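Local structure of cellulase (Uncultured bacterium, 3WX5) at residues A[120-125]-A[190-195]; A[140-145]-A[208-213]; A[171-174]-A[180-183]. The protein hydrolyses internal beta-1,4-glucosidic bonds of cellulose as an endoglucanase of glycoside hydrolase family 12. One frame throughout, in Å; residues are numbered along the deposited sequence.

Interaction 1. Residues A[120-125]-A[190-195]; sequences AAYDLW and TEVTQL
Inside the beta sandwich, Tyr122 of strand 117-127 reaches from one sheet across to Val192 and Leu195, which belong to the outermost strand, 191-196, of the other. The backbones stay well apart, with 10.8 Å between the CA atoms of Tyr122 and Leu195, and no hydrogen bond joins the two segments; the contact is made by side chains alone. Val192 comes head-on from the opposite sheet and brings its CG2 methyl to the rim of the phenol, close to the ring plane, 3.7 Å from Tyr122 OH. The rotation of the valine, with CG1 anti to its carbonyl carbon (chi1 -62°), is what presents CG2 to the phenol. Leu195 slides past the ring in the reverse direction, and its CD2 lies 4.2 Å from Tyr122 CE1, in an oblique position. With CG anti to its carbonyl carbon (chi1 -82°), the tyrosine carries its hydroxyl over to the second sheet, where Tyr122 OH is hydrogen-bonded to Ser106 OG on strand 101-111. A buried polar atom is thereby satisfied among aliphatic neighbours. The same Ser106 is faced by both Gln194 and Leu195 in a G1 beta bulge, at the corner where the chain turns beyond Val192. All three touching residues are buried. A tyrosine spanning two facing sheets, wedged by aliphatic groups near its outer end, fits the interior of the beta-jelly-roll sandwich of family 12 glycoside hydrolases.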
ATOM      1  N   ALA A 120      -3.616   7.763  -3.276  1.00 10.58           N
ATOM      2  CA  ALA A 120      -3.316   7.354  -1.900  1.00 11.00           C
ATOM      3  C   ALA A 120      -3.984   6.002  -1.729  1.00 11.36           C
ATOM      4  O   ALA A 120      -5.182   5.879  -1.977  1.00 10.51           O
ATOM      5  CB  ALA A 120      -3.923   8.379  -0.895  1.00 10.22           C
ATOM      6  N   ALA A 121      -3.197   4.968  -1.429  1.00 11.34           N
ATOM      7  CA  ALA A 121      -3.655   3.602  -1.655  1.00  8.56           C
ATOM      8  C   ALA A 121      -2.931   2.602  -0.769  1.00  8.50           C
ATOM      9  O   ALA A 121      -1.714   2.687  -0.592  1.00 10.70           O
ATOM     10  CB  ALA A 121      -3.511   3.211  -3.128  1.00  9.15           C
ATOM     11  N   TYR A 122      -3.688   1.655  -0.222  1.00  6.73           N
ATOM     12  CA  TYR A 122      -3.087   0.464   0.403  1.00  8.72           C
ATOM     13  C   TYR A 122      -2.530  -0.422  -0.728  1.00  8.11           C
ATOM     14  O   TYR A 122      -3.039  -0.394  -1.850  1.00  9.33           O
ATOM     15  CB  TYR A 122      -4.173  -0.301   1.148  1.00  8.21           C
ATOM     16  CG  TYR A 122      -4.466   0.249   2.524  1.00  8.87           C
ATOM     17  CD1 TYR A 122      -5.327   1.334   2.702  1.00 11.06           C
ATOM     18  CD2 TYR A 122      -3.824  -0.263   3.632  1.00  9.66           C
ATOM     19  CE1 TYR A 122      -5.588   1.827   3.969  1.00 12.44           C
ATOM     20  CE2 TYR A 122      -4.094   0.205   4.895  1.00 11.94           C
ATOM     21  CZ  TYR A 122      -4.947   1.275   5.055  1.00 13.75           C
ATOM     22  OH  TYR A 122      -5.218   1.768   6.319  1.00 12.59           O
ATOM     23  N   ASP A 123      -1.565  -1.266  -0.392  1.00  8.66           N
ATOM     24  CA  ASP A 123      -0.953  -2.207  -1.334  1.00  8.85           C
ATOM     25  C   ASP A 123      -0.632  -3.437  -0.490  1.00 11.60           C
ATOM     26  O   ASP A 123       0.127  -3.327   0.475  1.00 10.83           O
ATOM     27  CB  ASP A 123       0.351  -1.561  -1.891  1.00  9.51           C
ATOM     28  CG  ASP A 123       0.780  -2.165  -3.214  1.00 10.84           C
ATOM     29  OD1 ASP A 123      -0.071  -2.813  -3.820  1.00 12.82           O
ATOM     30  OD2 ASP A 123       1.930  -1.945  -3.682  1.00 12.96           O
ATOM     31  N   LEU A 124      -1.333  -4.553  -0.729  1.00  8.80           N
ATOM     32  CA  LEU A 124      -1.061  -5.781   0.029  1.00 11.52           C
ATOM     33  C   LEU A 124      -0.494  -6.825  -0.923  1.00 11.88           C
ATOM     34  O   LEU A 124      -1.007  -7.001  -2.035  1.00 10.59           O
ATOM     35  CB  LEU A 124      -2.366  -6.329   0.642  1.00 11.06           C
ATOM     36  CG  LEU A 124      -2.917  -5.645   1.903  1.00 10.46           C
ATOM     37  CD1 LEU A 124      -3.338  -4.223   1.619  1.00  9.08           C
ATOM     38  CD2 LEU A 124      -4.120  -6.442   2.437  1.00 11.25           C
ATOM     39  N   TRP A 125       0.451  -7.632  -0.428  1.00  9.37           N
ATOM     40  CA  TRP A 125       1.214  -8.507  -1.308  1.00 11.61           C
ATOM     41  C   TRP A 125       1.019  -9.945  -0.822  1.00 11.22           C
ATOM     42  O   TRP A 125       1.118 -10.219   0.378  1.00 10.65           O
ATOM     43  CB  TRP A 125       2.719  -8.143  -1.293  1.00 11.33           C
ATOM     44  CG  TRP A 125       3.062  -6.935  -2.115  1.00 11.62           C
ATOM     45  CD1 TRP A 125       3.401  -5.687  -1.657  1.00 11.69           C
ATOM     46  CD2 TRP A 125       3.067  -6.851  -3.547  1.00 10.91           C
ATOM     47  NE1 TRP A 125       3.648  -4.853  -2.722  1.00 14.69           N
ATOM     48  CE2 TRP A 125       3.390  -5.520  -3.888  1.00 14.15           C
ATOM     49  CE3 TRP A 125       2.851  -7.778  -4.571  1.00  8.63           C
ATOM     50  CZ2 TRP A 125       3.575  -5.109  -5.220  1.00 12.46           C
ATOM     51  CZ3 TRP A 125       2.980  -7.354  -5.899  1.00 11.90           C
ATOM     52  CH2 TRP A 125       3.260  -6.007  -6.206  1.00 10.98           C
ATOM     53  N   THR A 190     -10.204  11.023   3.060  1.00 11.78           N
ATOM     54  CA  THR A 190      -8.882  11.401   3.556  1.00 12.27           C
ATOM     55  C   THR A 190      -8.498  10.600   4.790  1.00 13.83           C
ATOM     56  O   THR A 190      -7.446  10.831   5.355  1.00 14.41           O
ATOM     57  CB  THR A 190      -8.795  12.920   3.836  1.00 13.73           C
ATOM     58  OG1 THR A 190      -9.830  13.307   4.762  1.00 15.45           O
ATOM     59  CG2 THR A 190      -8.986  13.686   2.516  1.00 15.39           C
ATOM     60  N   GLU A 191      -9.374   9.700   5.238  0.50  7.04           N
ATOM     61  CA  GLU A 191      -9.068   8.908   6.416  0.50  7.83           C
ATOM     62  C   GLU A 191      -9.920   7.648   6.424  0.50  5.44           C
ATOM     63  O   GLU A 191     -11.017   7.633   5.894  0.50  2.00           O
ATOM     64  CB  GLU A 191      -9.352   9.748   7.664  1.00 12.84           C
ATOM     65  CG  GLU A 191      -9.092   9.062   8.989  1.00 26.88           C
ATOM     66  CD  GLU A 191      -9.241  10.026  10.182  1.00 41.64           C
ATOM     67  OE1 GLU A 191      -9.714  11.168   9.972  1.00 44.87           O
ATOM     68  OE2 GLU A 191      -8.858   9.651  11.315  1.00 43.02           O
ATOM     69  N   VAL A 192      -9.363   6.568   6.964  1.00 10.45           N
ATOM     70  CA  VAL A 192     -10.133   5.384   7.288  1.00 10.10           C
ATOM     71  C   VAL A 192      -9.844   4.978   8.731  1.00 12.13           C
ATOM     72  O   VAL A 192      -8.725   5.136   9.234  1.00 10.79           O
ATOM     73  CB  VAL A 192      -9.814   4.168   6.342  1.00 10.49           C
ATOM     74  CG1 VAL A 192     -10.175   4.492   4.897  1.00 12.18           C
ATOM     75  CG2 VAL A 192      -8.330   3.771   6.429  1.00 10.82           C
ATOM     76  N   THR A 193     -10.902   4.541   9.412  1.00 13.69           N
ATOM     77  CA  THR A 193     -10.814   4.086  10.795  1.00 15.79           C
ATOM     78  C   THR A 193     -11.339   2.658  10.870  1.00 14.60           C
ATOM     79  O   THR A 193     -12.493   2.386  10.476  1.00 12.84           O
ATOM     80  CB  THR A 193     -11.675   4.991  11.713  1.00 18.35           C
ATOM     81  OG1 THR A 193     -11.211   6.338  11.578  1.00 22.75           O
ATOM     82  CG2 THR A 193     -11.541   4.555  13.176  1.00 19.38           C
ATOM     83  N   GLN A 194     -10.453   1.751  11.283  1.00 11.16           N
ATOM     84  CA  GLN A 194     -10.751   0.332  11.375  1.00 13.57           C
ATOM     85  C   GLN A 194     -11.307  -0.202  10.055  1.00 13.32           C
ATOM     86  O   GLN A 194     -12.298  -0.966  10.022  1.00 11.65           O
ATOM     87  CB  GLN A 194     -11.724   0.073  12.546  1.00 15.61           C
ATOM     88  CG  GLN A 194     -11.134   0.522  13.913  1.00 17.04           C
ATOM     89  CD  GLN A 194     -12.162   0.538  15.041  1.00 23.19           C
ATOM     90  OE1 GLN A 194     -12.262   1.509  15.791  1.00 34.01           O
ATOM     91  NE2 GLN A 194     -12.968  -0.490  15.109  1.00 18.46           N
ATOM     92  N   LEU A 195     -10.592   0.103   8.976  1.00 10.12           N
ATOM     93  CA  LEU A 195     -10.983  -0.387   7.666  1.00 10.50           C
ATOM     94  C   LEU A 195     -10.805  -1.878   7.665  1.00 10.46           C
ATOM     95  O   LEU A 195      -9.750  -2.377   8.091  1.00 12.34           O
ATOM     96  CB  LEU A 195     -10.120   0.247   6.567  1.00  8.95           C
ATOM     97  CG  LEU A 195     -10.550  -0.130   5.140  1.00 12.67           C
ATOM     98  CD1 LEU A 195     -11.964   0.448   4.779  1.00 12.96           C
ATOM     99  CD2 LEU A 195      -9.512   0.358   4.164  1.00 14.89           C
TER

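Interaction 2. Residues A[140-145]-A[208-213]; sequences AELMIW and GYISPT
Ser211 OG and Thr213 OG1 are hydrogen-bonded at 3.0 Å, either able to donate, in the loop that, through Tyr209 and Ile210, packs on strand 140-149. The contact itself is apolar and depends on Ile210. Its CG1 is anti to the carbonyl carbon and the chain beyond is fully extended (chi2 -180°), which lays the branch along two residues of the strand on one side. Ile210 CG1 sits 3.8 Å from Ala140 CB, and one carbon further out, Ile210 CD1 lies 4.1 Å from Leu142 CD1, the leucine crossing the isoleucine at about a right angle. The small Ala140 lets the loop come close: its CB is also 4.1 Å from Tyr209 O. On the other side of the strand, Trp145 NE1 makes a weak hydrogen bond of 3.5 Å to Met143 SD. Gly208, just before Tyr209, ends helix 197-206 in a Schellman motif, with a positive phi of 86°. Ile210 packs against Ala204 of that helix, Leu142 against Phe200 and Tyr183 of strand 179-185, and Ala140 against Trp214, so that the loop packs between helix 197-206 and the sheet before the chain enters strand 215-225.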
ATOM      1  N   ALA A 140      -0.222 -12.311  -5.854  1.00 11.30           N
ATOM      2  CA  ALA A 140      -1.206 -11.251  -6.118  1.00 10.03           C
ATOM      3  C   ALA A 140      -0.817  -9.972  -5.394  1.00 10.89           C
ATOM      4  O   ALA A 140      -0.035  -9.976  -4.431  1.00 10.82           O
ATOM      5  CB  ALA A 140      -2.619 -11.680  -5.684  1.00  9.83           C
ATOM      6  N   GLU A 141      -1.363  -8.872  -5.898  1.00  9.57           N
ATOM      7  CA  GLU A 141      -1.240  -7.580  -5.277  1.00 11.01           C
ATOM      8  C   GLU A 141      -2.658  -7.053  -5.178  1.00 11.33           C
ATOM      9  O   GLU A 141      -3.396  -7.038  -6.182  1.00 10.79           O
ATOM     10  CB  GLU A 141      -0.418  -6.639  -6.174  1.00 11.98           C
ATOM     11  CG  GLU A 141      -0.411  -5.174  -5.701  1.00 11.55           C
ATOM     12  CD  GLU A 141       0.326  -4.247  -6.670  1.00 12.07           C
ATOM     13  OE1 GLU A 141       0.665  -4.668  -7.800  1.00 11.33           O
ATOM     14  OE2 GLU A 141       0.591  -3.092  -6.287  1.00 15.40           O
ATOM     15  N   LEU A 142      -3.029  -6.622  -3.975  1.00 10.71           N
ATOM     16  CA  LEU A 142      -4.355  -6.068  -3.746  1.00 10.91           C
ATOM     17  C   LEU A 142      -4.221  -4.625  -3.288  1.00  9.81           C
ATOM     18  O   LEU A 142      -3.588  -4.337  -2.273  1.00  8.75           O
ATOM     19  CB  LEU A 142      -5.123  -6.909  -2.722  1.00 11.94           C
ATOM     20  CG  LEU A 142      -6.603  -6.582  -2.502  1.00 10.90           C
ATOM     21  CD1 LEU A 142      -7.353  -7.789  -1.856  1.00  7.76           C
ATOM     22  CD2 LEU A 142      -6.759  -5.339  -1.643  1.00 13.42           C
ATOM     23  N   MET A 143      -4.731  -3.713  -4.100  1.00  9.55           N
ATOM     24  CA  MET A 143      -4.678  -2.296  -3.777  1.00  9.65           C
ATOM     25  C   MET A 143      -6.056  -1.794  -3.331  1.00 11.29           C
ATOM     26  O   MET A 143      -7.087  -2.247  -3.835  1.00 10.71           O
ATOM     27  CB  MET A 143      -4.229  -1.469  -4.991  1.00 10.88           C
ATOM     28  CG  MET A 143      -2.910  -1.893  -5.630  1.00 10.72           C
ATOM     29  SD  MET A 143      -2.118  -0.473  -6.478  1.00 12.05           S
ATOM     30  CE  MET A 143      -1.427   0.492  -5.102  1.00  9.78           C
ATOM     31  N   ILE A 144      -6.043  -0.735  -2.527  1.00  9.71           N
ATOM     32  CA  ILE A 144      -7.281  -0.079  -2.109  1.00 10.07           C
ATOM     33  C   ILE A 144      -7.046   1.405  -2.238  1.00  9.66           C
ATOM     34  O   ILE A 144      -6.266   1.969  -1.466  1.00 11.71           O
ATOM     35  CB  ILE A 144      -7.633  -0.390  -0.658  1.00  9.28           C
ATOM     36  CG1 ILE A 144      -7.806  -1.906  -0.485  1.00  8.73           C
ATOM     37  CG2 ILE A 144      -8.957   0.320  -0.292  1.00 11.96           C
ATOM     38  CD1 ILE A 144      -7.915  -2.379   0.970  1.00  9.06           C
ATOM     39  N   TRP A 145      -7.649   2.008  -3.264  1.00  7.79           N
ATOM     40  CA  TRP A 145      -7.381   3.407  -3.604  1.00 10.52           C
ATOM     41  C   TRP A 145      -8.414   4.279  -2.884  1.00 11.27           C
ATOM     42  O   TRP A 145      -9.615   4.108  -3.078  1.00 11.40           O
ATOM     43  CB  TRP A 145      -7.530   3.640  -5.118  1.00 10.01           C
ATOM     44  CG  TRP A 145      -6.456   3.011  -6.013  1.00  9.05           C
ATOM     45  CD1 TRP A 145      -5.733   1.859  -5.779  1.00 12.51           C
ATOM     46  CD2 TRP A 145      -6.014   3.512  -7.286  1.00  9.24           C
ATOM     47  NE1 TRP A 145      -4.842   1.644  -6.825  1.00 11.65           N
ATOM     48  CE2 TRP A 145      -5.034   2.616  -7.779  1.00 12.26           C
ATOM     49  CE3 TRP A 145      -6.395   4.608  -8.084  1.00 13.96           C
ATOM     50  CZ2 TRP A 145      -4.360   2.833  -8.988  1.00  8.24           C
ATOM     51  CZ3 TRP A 145      -5.757   4.802  -9.325  1.00  9.98           C
ATOM     52  CH2 TRP A 145      -4.766   3.905  -9.769  1.00  9.61           C
ATOM     53  N   GLY A 208     -11.775 -15.500  -7.469  1.00 12.79           N
ATOM     54  CA  GLY A 208     -10.771 -16.373  -8.027  1.00 13.75           C
ATOM     55  C   GLY A 208      -9.446 -15.678  -8.284  1.00 14.07           C
ATOM     56  O   GLY A 208      -8.581 -16.237  -8.947  1.00 15.05           O
ATOM     57  N   TYR A 209      -9.275 -14.468  -7.745  1.00 10.65           N
ATOM     58  CA  TYR A 209      -8.052 -13.690  -8.001  1.00  9.24           C
ATOM     59  C   TYR A 209      -6.955 -13.981  -6.986  1.00 10.26           C
ATOM     60  O   TYR A 209      -5.781 -13.694  -7.239  1.00 11.49           O
ATOM     61  CB  TYR A 209      -8.351 -12.182  -7.985  1.00  8.50           C
ATOM     62  CG  TYR A 209      -9.381 -11.738  -9.028  1.00  9.84           C
ATOM     63  CD1 TYR A 209      -9.483 -12.382 -10.246  1.00 11.15           C
ATOM     64  CD2 TYR A 209     -10.088 -10.555  -8.856  1.00 10.84           C
ATOM     65  CE1 TYR A 209     -10.419 -11.950 -11.221  1.00 12.67           C
ATOM     66  CE2 TYR A 209     -11.015 -10.104  -9.828  1.00 11.96           C
ATOM     67  CZ  TYR A 209     -11.175 -10.816 -10.980  1.00 12.19           C
ATOM     68  OH  TYR A 209     -12.042 -10.351 -11.953  1.00 16.48           O
ATOM     69  N   ILE A 210      -7.350 -14.384  -5.785  1.00 10.63           N
ATOM     70  CA  ILE A 210      -6.364 -14.752  -4.773  1.00 11.36           C
ATOM     71  C   ILE A 210      -6.682 -16.174  -4.334  1.00 14.35           C
ATOM     72  O   ILE A 210      -7.832 -16.503  -4.051  1.00 14.74           O
ATOM     73  CB  ILE A 210      -6.413 -13.791  -3.563  1.00 12.54           C
ATOM     74  CG1 ILE A 210      -5.874 -12.399  -3.965  1.00 10.14           C
ATOM     75  CG2 ILE A 210      -5.564 -14.342  -2.408  1.00 12.93           C
ATOM     76  CD1 ILE A 210      -5.881 -11.423  -2.879  1.00 10.19           C
ATOM     77  N   SER A 211      -5.682 -17.038  -4.311  1.00 14.27           N
ATOM     78  CA  SER A 211      -5.885 -18.357  -3.714  1.00 16.32           C
ATOM     79  C   SER A 211      -5.818 -18.287  -2.195  1.00 14.41           C
ATOM     80  O   SER A 211      -4.863 -17.748  -1.635  1.00 14.43           O
ATOM     81  CB  SER A 211      -4.850 -19.367  -4.218  1.00 16.71           C
ATOM     82  OG  SER A 211      -4.882 -20.553  -3.421  1.00 20.71           O
ATOM     83  N   PRO A 212      -6.797 -18.912  -1.510  1.00 13.85           N
ATOM     84  CA  PRO A 212      -6.785 -18.845  -0.044  1.00 13.82           C
ATOM     85  C   PRO A 212      -5.602 -19.600   0.577  1.00 13.95           C
ATOM     86  O   PRO A 212      -5.318 -19.430   1.766  1.00 13.91           O
ATOM     87  CB  PRO A 212      -8.145 -19.449   0.356  1.00 16.29           C
ATOM     88  CG  PRO A 212      -8.518 -20.344  -0.774  1.00 16.27           C
ATOM     89  CD  PRO A 212      -7.895 -19.741  -2.035  1.00 14.40           C
ATOM     90  N   THR A 213      -4.853 -20.361  -0.227  1.00 12.58           N
ATOM     91  CA  THR A 213      -3.641 -21.006   0.301  1.00 12.32           C
ATOM     92  C   THR A 213      -2.374 -20.162   0.057  1.00 12.61           C
ATOM     93  O   THR A 213      -1.309 -20.484   0.562  1.00 13.17           O
ATOM     94  CB  THR A 213      -3.401 -22.417  -0.271  1.00 14.12           C
ATOM     95  OG1 THR A 213      -3.264 -22.339  -1.690  1.00 19.54           O
ATOM     96  CG2 THR A 213      -4.554 -23.363   0.083  1.00 15.18           C
TER

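Interaction 3. Residues A[171-174]-A[180-183]; sequences VWFA and YIAY
The rings of Trp172 and Tyr180 turn their edges to the opposing strand: Ala182 O lies in the indole plane, 3.8 Å from Trp172 CD1, and Ala174 N lies in the plane of the Tyr180 phenol. At the rim of Phe173, near its plane, is Ile181 CG1, while the ring itself stacks with Tyr209; Tyr183 meets Phe200 edge-to-face. These groups decorate an antiparallel hairpin. Trp172 and Ala182 form one hydrogen-bonded pair, in which Trp172 N, in the carbonyl plane of Ala182, is 2.8 Å from Ala182 O; Ala174 with Tyr180 forms the next, Tyr180 N reaching Ala174 O at 2.9 Å with an N-H...O angle of 171°. Val171 and Tyr183 make a non-hydrogen-bonded pair and lie side by side. With Val171 CG1 anti to the backbone N (chi1 -172°), both methyls lie against Tyr183 CE2, CG2 at 3.8 Å and CG1 at 4.0 Å, and CG1 in addition reaches Ile181 CG2 at 4.1 Å. An alanine here would remove both methyls and would probably leave a gap beside Tyr183 and Ile181 and let the phenol shift. Polar bonding between backbones thus fixes the register, whereas the face with Val171, Phe173, Ile181 and Tyr183 is closed by apolar and aromatic contact, its one hydroxyl, Tyr183 OH, bonded to Asp203; on the other face Tyr180 OH is bonded to Gly155 N.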
ATOM      1  N   VAL A 171     -14.036  -2.522  -8.857  1.00 11.31           N
ATOM      2  CA  VAL A 171     -13.066  -3.611  -8.819  1.00 12.45           C
ATOM      3  C   VAL A 171     -12.340  -3.677 -10.163  1.00 12.82           C
ATOM      4  O   VAL A 171     -12.993  -3.694 -11.218  1.00 11.92           O
ATOM      5  CB  VAL A 171     -13.747  -4.974  -8.519  1.00 12.47           C
ATOM      6  CG1 VAL A 171     -12.717  -6.043  -8.293  1.00 12.91           C
ATOM      7  CG2 VAL A 171     -14.666  -4.864  -7.270  1.00 11.46           C
ATOM      8  N   TRP A 172     -11.010  -3.572 -10.121  1.00 11.14           N
ATOM      9  CA  TRP A 172     -10.151  -3.644 -11.328  1.00  9.48           C
ATOM     10  C   TRP A 172      -9.259  -4.850 -11.235  1.00 11.45           C
ATOM     11  O   TRP A 172      -8.800  -5.182 -10.135  1.00  9.65           O
ATOM     12  CB  TRP A 172      -9.258  -2.406 -11.408  1.00  9.20           C
ATOM     13  CG  TRP A 172     -10.034  -1.150 -11.642  1.00  9.49           C
ATOM     14  CD1 TRP A 172     -10.853  -0.492 -10.753  1.00 10.11           C
ATOM     15  CD2 TRP A 172     -10.107  -0.438 -12.866  1.00 14.39           C
ATOM     16  NE1 TRP A 172     -11.436   0.608 -11.370  1.00 13.70           N
ATOM     17  CE2 TRP A 172     -10.971   0.667 -12.665  1.00 13.16           C
ATOM     18  CE3 TRP A 172      -9.447  -0.576 -14.104  1.00 17.13           C
ATOM     19  CZ2 TRP A 172     -11.225   1.608 -13.675  1.00 18.14           C
ATOM     20  CZ3 TRP A 172      -9.730   0.328 -15.112  1.00 19.90           C
ATOM     21  CH2 TRP A 172     -10.599   1.420 -14.889  1.00 18.36           C
ATOM     22  N   PHE A 173      -9.013  -5.521 -12.366  1.00  9.22           N
ATOM     23  CA  PHE A 173      -8.224  -6.753 -12.349  1.00  9.82           C
ATOM     24  C   PHE A 173      -7.229  -6.746 -13.510  1.00 12.11           C
ATOM     25  O   PHE A 173      -7.616  -6.451 -14.641  1.00 11.19           O
ATOM     26  CB  PHE A 173      -9.135  -7.991 -12.487  1.00  9.73           C
ATOM     27  CG  PHE A 173      -8.373  -9.292 -12.592  1.00 10.52           C
ATOM     28  CD1 PHE A 173      -7.545  -9.699 -11.560  1.00 13.40           C
ATOM     29  CD2 PHE A 173      -8.371 -10.019 -13.774  1.00 15.56           C
ATOM     30  CE1 PHE A 173      -6.797 -10.861 -11.657  1.00 15.59           C
ATOM     31  CE2 PHE A 173      -7.631 -11.184 -13.882  1.00 16.79           C
ATOM     32  CZ  PHE A 173      -6.821 -11.587 -12.824  1.00 15.44           C
ATOM     33  N   ALA A 174      -5.961  -7.066 -13.242  1.00  9.45           N
ATOM     34  CA  ALA A 174      -5.048  -7.397 -14.335  1.00 10.95           C
ATOM     35  C   ALA A 174      -4.397  -8.739 -14.089  1.00 13.28           C
ATOM     36  O   ALA A 174      -3.863  -8.987 -13.011  1.00 12.93           O
ATOM     37  CB  ALA A 174      -3.950  -6.319 -14.486  1.00 10.82           C
ATOM     38  N   TYR A 180      -3.271  -8.732 -10.170  1.00 12.27           N
ATOM     39  CA  TYR A 180      -3.414  -7.382  -9.627  1.00 11.75           C
ATOM     40  C   TYR A 180      -4.889  -7.098  -9.442  1.00 12.72           C
ATOM     41  O   TYR A 180      -5.668  -7.210 -10.395  1.00 11.07           O
ATOM     42  CB  TYR A 180      -2.841  -6.382 -10.618  1.00 11.69           C
ATOM     43  CG  TYR A 180      -3.150  -4.918 -10.345  1.00 13.16           C
ATOM     44  CD1 TYR A 180      -2.246  -4.120  -9.653  1.00 13.20           C
ATOM     45  CD2 TYR A 180      -4.236  -4.297 -10.961  1.00 10.86           C
ATOM     46  CE1 TYR A 180      -2.473  -2.739  -9.454  1.00 11.80           C
ATOM     47  CE2 TYR A 180      -4.489  -2.893 -10.776  1.00  9.20           C
ATOM     48  CZ  TYR A 180      -3.585  -2.131 -10.046  1.00 13.74           C
ATOM     49  OH  TYR A 180      -3.749  -0.761  -9.955  1.00 14.17           O
ATOM     50  N   ILE A 181      -5.292  -6.803  -8.214  1.00 12.20           N
ATOM     51  CA  ILE A 181      -6.677  -6.428  -7.949  1.00 12.30           C
ATOM     52  C   ILE A 181      -6.700  -5.064  -7.280  1.00 12.28           C
ATOM     53  O   ILE A 181      -5.998  -4.840  -6.299  1.00 12.17           O
ATOM     54  CB  ILE A 181      -7.410  -7.419  -6.996  1.00 11.40           C
ATOM     55  CG1 ILE A 181      -7.074  -8.889  -7.336  1.00 10.83           C
ATOM     56  CG2 ILE A 181      -8.920  -7.203  -7.131  1.00 10.97           C
ATOM     57  CD1 ILE A 181      -5.972  -9.501  -6.447  1.00 10.42           C
ATOM     58  N   ALA A 182      -7.439  -4.116  -7.853  1.00 10.86           N
ATOM     59  CA  ALA A 182      -7.504  -2.790  -7.221  1.00 12.48           C
ATOM     60  C   ALA A 182      -8.950  -2.456  -6.880  1.00 11.60           C
ATOM     61  O   ALA A 182      -9.852  -2.597  -7.726  1.00 12.14           O
ATOM     62  CB  ALA A 182      -6.928  -1.742  -8.141  1.00 12.98           C
ATOM     63  N   TYR A 183      -9.162  -1.954  -5.669  1.00 11.23           N
ATOM     64  CA  TYR A 183     -10.488  -1.469  -5.285  1.00 11.25           C
ATOM     65  C   TYR A 183     -10.401   0.036  -5.207  1.00 10.50           C
ATOM     66  O   TYR A 183      -9.722   0.559  -4.342  1.00 12.20           O
ATOM     67  CB  TYR A 183     -10.908  -2.032  -3.917  1.00 10.57           C
ATOM     68  CG  TYR A 183     -11.074  -3.545  -3.953  1.00 10.34           C
ATOM     69  CD1 TYR A 183      -9.968  -4.386  -3.796  1.00  9.60           C
ATOM     70  CD2 TYR A 183     -12.319  -4.126  -4.228  1.00 10.84           C
ATOM     71  CE1 TYR A 183     -10.104  -5.787  -3.879  1.00 10.06           C
ATOM     72  CE2 TYR A 183     -12.471  -5.529  -4.291  1.00 12.78           C
ATOM     73  CZ  TYR A 183     -11.358  -6.344  -4.112  1.00 15.51           C
ATOM     74  OH  TYR A 183     -11.451  -7.713  -4.290  1.00 12.12           O
TER

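All three contacts involve the large mixed sheet. Strand 117-127 (interaction 1) pairs antiparallel with 140-149 (interaction 2), which runs parallel to 179-185 (interaction 3), and that strand closes the hairpin with 167-175. Interactions 2 and 3, about 8 Å apart between centres, are probably bonded through Met143 N and Ile181 O (2.8 Å). Interaction 1 is centred about 15 Å from each; it meets interaction 2 through a probable Leu124 N to Leu142 O bond (2.7 Å), and only interactions 1 and 3 do not touch (nearest atoms about 6 Å). Along the chain, interactions 1 and 2 alternate and tie distant segments together, across the sandwich and from loop to sheet; interaction 3, nested within both, is a local hairpin.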